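Fiber (Human adenovirus 35, PDB 2QLK) forms the trimeric head (knob) domain of the viral fibre, which probably attaches the virus to host cells through the receptor CD46. Local coordinates at residues T96-L101 with R169-N174; I164-R169 with F205-E210. All coordinates share one frame; numbering follows the deposited sequence.

Followed from the N terminus, the chain leaves strand 79-88 and enters the loop holding residues 96-101, the first half of interaction 1. It then builds strands 142-150 and 157-166. At the end of the latter, residues 164-169 supply the first half of interaction 2, and residues 169-174 at once close the loop of interaction 1, with Arg169 belonging to both segments. After strand 177-186, strand 203-208 and its continuation to Glu210 close interaction 2. The two closures therefore cross, their segments alternating along the chain. Interaction 1 links two surface loops; interaction 2 joins the two sheets of the knob in the interior.

Interaction 1 of 2, residues T96-L101 with R169-N174; sequences TEESDL and RMISSN
Glu98 reaches across to the loop 169-174 with its carboxylate and makes one hydrogen bond there, with Ser173 OG as donor and Glu98 OE1 as acceptor at 2.7 Å. The hydroxyl comes to the syn lone pair of OE1, on the side of the second oxygen; consistent with this, Glu98 OE2 lies 3.2 Å from Ser173 OG. Glu98 CG sits beside the backbone N, anti to the carbonyl carbon (chi1 -62°), and the chain runs extended beyond it (chi2 155°); together they carry the carboxylate out to Ser173. Ser172 OG is a further polar neighbour, 3.5 Å from Glu98 OE1.

The apolar part comes from Ile171, whose two branches meet the glutamate at different points. Its CG1 branch is anti to the backbone N (chi1 174°), which sends CD1 toward the stem of Glu98, 4.0 Å from Glu98 CB. The other branch touches at the carboxylate, with Ile171 CG2 3.7 Å from Glu98 OE1. Branch and hydroxyls thus meet the same carboxylate oxygen at a largely exposed surface.

Residues 169-174 belong to the HI loop of the knob, which probably takes part in CD46 binding, as in related knobs that use this receptor. Glu98 and Ile171 both also rest on Tyr87 of strand 79-88, and Ser99 OG bonds to Tyr87 N. The two loops accordingly meet beside this edge strand of the four-stranded sheet, ordered 79-88, 177-186, 157-166, 142-150.

Interaction 2 of 2, residues I164-R169 with F205-E210; sequences IMLNSR and FSYITE
Beyond Ile164 and Leu166, which pack against Phe205 and Tyr207, the carbonyl oxygen Ser168 O takes two donors from one guanidinium: Arg169 NH2 at 2.9 Å and, more weakly, Arg169 NE at 2.8 Å. NH2 approaches from above the carbonyl plane, 61° out of it; the arginine is poorly ordered, so this geometry is less certain.

The buried contact is apolar. Ile164 CD1 stands over the centre of the Phe205 ring, 3.6 Å above its plane, in a CH-pi contact 12° off the ring normal, and the side chains cross at about a right angle. Phe205 CG sits between its backbone N and carbonyl carbon (chi1 57°), a setting that goes with the ring presenting this face. At the ring's edge, in plane, lies Tyr207 CD2. This is core packing of an antiparallel beta sandwich, the adenovirus knob fold: strand 157-166 from one sheet faces strand 203-208 from the other. Two residues further along each strand, Leu166 CD1 meets Tyr207 CB at 3.8 Å and CD2 approaches the ring obliquely, 4.0 Å from Tyr207 CD2. Tyr207 OH is bonded to Phe123 O, which helps fix the ring. Phe205 packs on Phe204, and Ile208 on Thr48, both of a neighbouring subunit.

Interaction 1 of 2, residues T96-L101 with R169-N174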
loop_
_atom_site.group_PDB
_atom_site.type_symbol
_atom_site.label_atom_id
_atom_site.label_comp_id
_atom_site.label_asym_id
_atom_site.label_seq_id
_atom_site.Cartn_x
_atom_site.Cartn_y
_atom_site.Cartn_z
ATOM N N THR A 96 16.689 9.383 20.844
ATOM C CA THR A 96 15.877 10.604 20.930
ATOM C C THR A 96 16.571 11.955 20.880
ATOM O O THR A 96 15.991 12.928 20.400
ATOM C CB THR A 96 14.978 10.599 22.190
ATOM O OG1 THR A 96 15.795 10.571 23.368
ATOM C CG2 THR A 96 14.053 9.386 22.184
ATOM N N GLU A 97 17.797 12.041 21.376
ATOM C CA GLU A 97 18.491 13.316 21.340
ATOM C C GLU A 97 18.832 13.745 19.920
ATOM O O GLU A 97 18.775 14.924 19.605
ATOM C CB GLU A 97 19.775 13.245 22.165
ATOM C CG GLU A 97 19.560 13.107 23.664
ATOM C CD GLU A 97 20.822 12.656 24.379
ATOM O OE1 GLU A 97 21.925 12.864 23.817
ATOM O OE2 GLU A 97 20.710 12.104 25.501
ATOM N N GLU A 98 19.184 12.792 19.062
ATOM C CA GLU A 98 19.566 13.089 17.675
ATOM C C GLU A 98 18.396 13.042 16.702
ATOM O O GLU A 98 18.441 13.637 15.632
ATOM C CB GLU A 98 20.637 12.094 17.213
ATOM C CG GLU A 98 21.927 12.162 18.018
ATOM C CD GLU A 98 22.719 10.867 17.990
ATOM O OE1 GLU A 98 23.069 10.393 16.884
ATOM O OE2 GLU A 98 22.994 10.324 19.084
ATOM N N SER A 99 17.352 12.316 17.077
ATOM C CA SER A 99 16.154 12.177 16.241
ATOM C C SER A 99 15.145 13.307 16.456
ATOM O O SER A 99 15.147 13.955 17.499
ATOM C CB SER A 99 15.468 10.852 16.559
ATOM O OG SER A 99 16.350 9.751 16.386
ATOM N N ASP A 100 14.288 13.527 15.457
ATOM C CA ASP A 100 13.228 14.518 15.543
ATOM C C ASP A 100 12.076 13.949 16.386
ATOM O O ASP A 100 11.277 14.714 16.919
ATOM C CB ASP A 100 12.735 14.905 14.149
ATOM C CG ASP A 100 13.808 15.596 13.337
ATOM O OD1 ASP A 100 14.496 16.482 13.894
ATOM O OD2 ASP A 100 13.968 15.262 12.144
ATOM N N LEU A 101 11.983 12.613 16.487
ATOM C CA LEU A 101 10.970 11.963 17.338
ATOM C C LEU A 101 11.641 11.905 18.737
ATOM O O LEU A 101 12.685 11.279 18.888
ATOM C CB LEU A 101 10.674 10.533 16.863
ATOM C CG LEU A 101 9.767 9.691 17.775
ATOM C CD1 LEU A 101 8.447 10.418 17.987
ATOM C CD2 LEU A 101 9.498 8.310 17.134
ATOM N N ARG A 169 22.218 7.573 5.485
ATOM C CA ARG A 169 23.015 8.620 6.134
ATOM C C ARG A 169 22.995 8.512 7.664
ATOM O O ARG A 169 22.050 8.970 8.304
ATOM C CB ARG A 169 22.501 10.013 5.747
ATOM C CG ARG A 169 22.092 10.209 4.287
ATOM C CD ARG A 169 23.250 10.134 3.310
ATOM N NE ARG A 169 23.703 8.763 3.096
ATOM C CZ ARG A 169 24.489 8.383 2.091
ATOM N NH1 ARG A 169 24.908 9.273 1.201
ATOM N NH2 ARG A 169 24.852 7.112 1.976
ATOM N N MET A 170 24.032 7.919 8.253
ATOM C CA MET A 170 24.099 7.795 9.711
ATOM C C MET A 170 24.634 9.086 10.328
ATOM O O MET A 170 25.841 9.241 10.519
ATOM C CB MET A 170 24.987 6.610 10.134
ATOM C CG MET A 170 26.372 6.569 9.504
ATOM S SD MET A 170 27.402 5.296 10.258
ATOM C CE MET A 170 26.692 3.806 9.553
ATOM N N ILE A 171 23.721 10.007 10.629
ATOM C CA ILE A 171 24.059 11.303 11.214
ATOM C C ILE A 171 25.393 11.302 11.940
ATOM O O ILE A 171 26.284 12.092 11.619
ATOM C CB ILE A 171 22.977 11.767 12.212
ATOM C CG1 ILE A 171 23.429 13.049 12.912
ATOM C CG2 ILE A 171 22.703 10.677 13.230
ATOM C CD1 ILE A 171 22.507 13.504 14.027
ATOM N N SER A 172 25.533 10.409 12.914
ATOM C CA SER A 172 26.766 10.339 13.685
ATOM C C SER A 172 26.786 9.189 14.683
ATOM O O SER A 172 26.411 8.056 14.377
ATOM C CB SER A 172 26.962 11.649 14.446
ATOM O OG SER A 172 25.915 11.836 15.385
ATOM N N SER A 173 27.242 9.525 15.884
ATOM C CA SER A 173 27.356 8.607 17.008
ATOM C C SER A 173 27.447 7.135 16.623
ATOM O O SER A 173 28.160 6.755 15.689
ATOM C CB SER A 173 26.177 8.815 17.967
ATOM O OG SER A 173 24.946 8.474 17.353
ATOM N N ASN A 174 26.722 6.319 17.383
ATOM C CA ASN A 174 26.659 4.885 17.174
ATOM C C ASN A 174 25.293 4.573 16.545
ATOM O O ASN A 174 24.593 3.653 16.970
ATOM C CB ASN A 174 26.819 4.156 18.519
ATOM C CG ASN A 174 27.652 2.880 18.411
ATOM O OD1 ASN A 174 27.952 2.232 19.418
ATOM N ND2 ASN A 174 28.029 2.515 17.190
#

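Interaction 2 of 2, residues I164-R169 with F205-E210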
loop_
_atom_site.group_PDB
_atom_site.type_symbol
_atom_site.label_atom_id
_atom_site.label_comp_id
_atom_site.label_asym_id
_atom_site.label_seq_id
_atom_site.Cartn_x
_atom_site.Cartn_y
_atom_site.Cartn_z
ATOM N N ILE A 164 10.357 7.955 2.153
ATOM C CA ILE A 164 10.918 7.361 3.340
ATOM C C ILE A 164 12.300 6.902 2.948
ATOM O O ILE A 164 12.473 6.188 1.968
ATOM C CB ILE A 164 10.089 6.181 3.809
ATOM C CG1 ILE A 164 8.650 6.649 4.052
ATOM C CG2 ILE A 164 10.753 5.561 5.048
ATOM C CD1 ILE A 164 7.733 5.572 4.628
ATOM N N MET A 165 13.303 7.357 3.686
ATOM C CA MET A 165 14.671 6.971 3.380
ATOM C C MET A 165 15.165 6.059 4.474
ATOM O O MET A 165 15.085 6.392 5.674
ATOM C CB MET A 165 15.558 8.208 3.275
ATOM C CG MET A 165 16.960 7.900 2.776
ATOM S SD MET A 165 18.054 9.333 2.832
ATOM C CE MET A 165 19.156 8.868 4.220
ATOM N N LEU A 166 15.663 4.889 4.075
ATOM C CA LEU A 166 16.130 3.915 5.050
ATOM C C LEU A 166 17.641 3.934 5.214
ATOM O O LEU A 166 18.377 3.905 4.228
ATOM C CB LEU A 166 15.650 2.507 4.650
ATOM C CG LEU A 166 14.130 2.407 4.427
ATOM C CD1 LEU A 166 13.834 1.141 3.654
ATOM C CD2 LEU A 166 13.357 2.465 5.763
ATOM N N ASN A 167 18.101 4.005 6.466
ATOM C CA ASN A 167 19.539 4.019 6.756
ATOM C C ASN A 167 20.261 5.046 5.869
ATOM O O ASN A 167 19.984 6.239 5.944
ATOM C CB ASN A 167 20.125 2.604 6.558
ATOM C CG ASN A 167 19.486 1.576 7.477
ATOM O OD1 ASN A 167 18.963 1.921 8.547
ATOM N ND2 ASN A 167 19.519 0.310 7.077
ATOM N N SER A 168 21.187 4.601 5.033
ATOM C CA SER A 168 21.903 5.530 4.141
ATOM C C SER A 168 22.809 6.589 4.802
ATOM O O SER A 168 24.035 6.525 4.672
ATOM C CB SER A 168 20.914 6.247 3.222
ATOM O OG SER A 168 21.553 7.303 2.522
ATOM N N ARG A 169 22.218 7.573 5.485
ATOM C CA ARG A 169 23.015 8.620 6.134
ATOM C C ARG A 169 22.995 8.512 7.664
ATOM O O ARG A 169 22.050 8.970 8.304
ATOM C CB ARG A 169 22.501 10.013 5.747
ATOM C CG ARG A 169 22.092 10.209 4.287
ATOM C CD ARG A 169 23.250 10.134 3.310
ATOM N NE ARG A 169 23.703 8.763 3.096
ATOM C CZ ARG A 169 24.489 8.383 2.091
ATOM N NH1 ARG A 169 24.908 9.273 1.201
ATOM N NH2 ARG A 169 24.852 7.112 1.976
ATOM N N PHE A 205 3.422 1.289 4.164
ATOM C CA PHE A 205 4.648 0.865 3.483
ATOM C C PHE A 205 5.181 -0.406 4.110
ATOM O O PHE A 205 4.672 -0.863 5.138
ATOM C CB PHE A 205 5.722 1.953 3.617
ATOM C CG PHE A 205 6.046 2.312 5.057
ATOM C CD1 PHE A 205 5.208 3.150 5.783
ATOM C CD2 PHE A 205 7.185 1.805 5.679
ATOM C CE1 PHE A 205 5.480 3.491 7.095
ATOM C CE2 PHE A 205 7.477 2.136 6.994
ATOM C CZ PHE A 205 6.617 2.988 7.712
ATOM N N SER A 206 6.184 -0.985 3.468
ATOM C CA SER A 206 6.843 -2.152 4.012
ATOM C C SER A 206 8.328 -2.031 3.660
ATOM O O SER A 206 8.702 -1.325 2.699
ATOM C CB SER A 206 6.305 -3.445 3.407
ATOM O OG SER A 206 4.899 -3.544 3.547
ATOM N N TYR A 207 9.171 -2.678 4.464
ATOM C CA TYR A 207 10.598 -2.740 4.187
ATOM C C TYR A 207 11.150 -4.059 4.743
ATOM O O TYR A 207 10.560 -4.678 5.614
ATOM C CB TYR A 207 11.373 -1.512 4.724
ATOM C CG TYR A 207 11.293 -1.235 6.210
ATOM C CD1 TYR A 207 12.002 -2.005 7.136
ATOM C CD2 TYR A 207 10.519 -0.179 6.685
ATOM C CE1 TYR A 207 11.943 -1.715 8.520
ATOM C CE2 TYR A 207 10.444 0.119 8.061
ATOM C CZ TYR A 207 11.158 -0.647 8.970
ATOM O OH TYR A 207 11.095 -0.317 10.311
ATOM N N ILE A 208 12.253 -4.496 4.171
ATOM C CA ILE A 208 12.910 -5.735 4.537
ATOM C C ILE A 208 13.625 -5.535 5.872
ATOM O O ILE A 208 14.406 -4.593 6.050
ATOM C CB ILE A 208 13.905 -6.111 3.446
ATOM C CG1 ILE A 208 13.143 -6.250 2.126
ATOM C CG2 ILE A 208 14.654 -7.421 3.826
ATOM C CD1 ILE A 208 14.040 -6.433 0.915
ATOM N N THR A 209 13.328 -6.416 6.810
ATOM C CA THR A 209 13.899 -6.314 8.135
ATOM C C THR A 209 15.226 -7.023 8.291
ATOM O O THR A 209 15.551 -7.927 7.524
ATOM C CB THR A 209 12.934 -6.863 9.193
ATOM O OG1 THR A 209 13.495 -6.643 10.490
ATOM C CG2 THR A 209 12.704 -8.356 8.996
ATOM N N GLU A 210 15.977 -6.604 9.307
ATOM C CA GLU A 210 17.278 -7.187 9.626
ATOM C C GLU A 210 17.112 -8.596 10.208
ATOM O O GLU A 210 18.096 -9.274 10.488
ATOM C CB GLU A 210 18.015 -6.306 10.640
ATOM C CG GLU A 210 19.468 -6.705 10.882
ATOM C CD GLU A 210 20.377 -6.355 9.717
ATOM O OE1 GLU A 210 20.785 -5.177 9.605
ATOM O OE2 GLU A 210 20.679 -7.259 8.907
#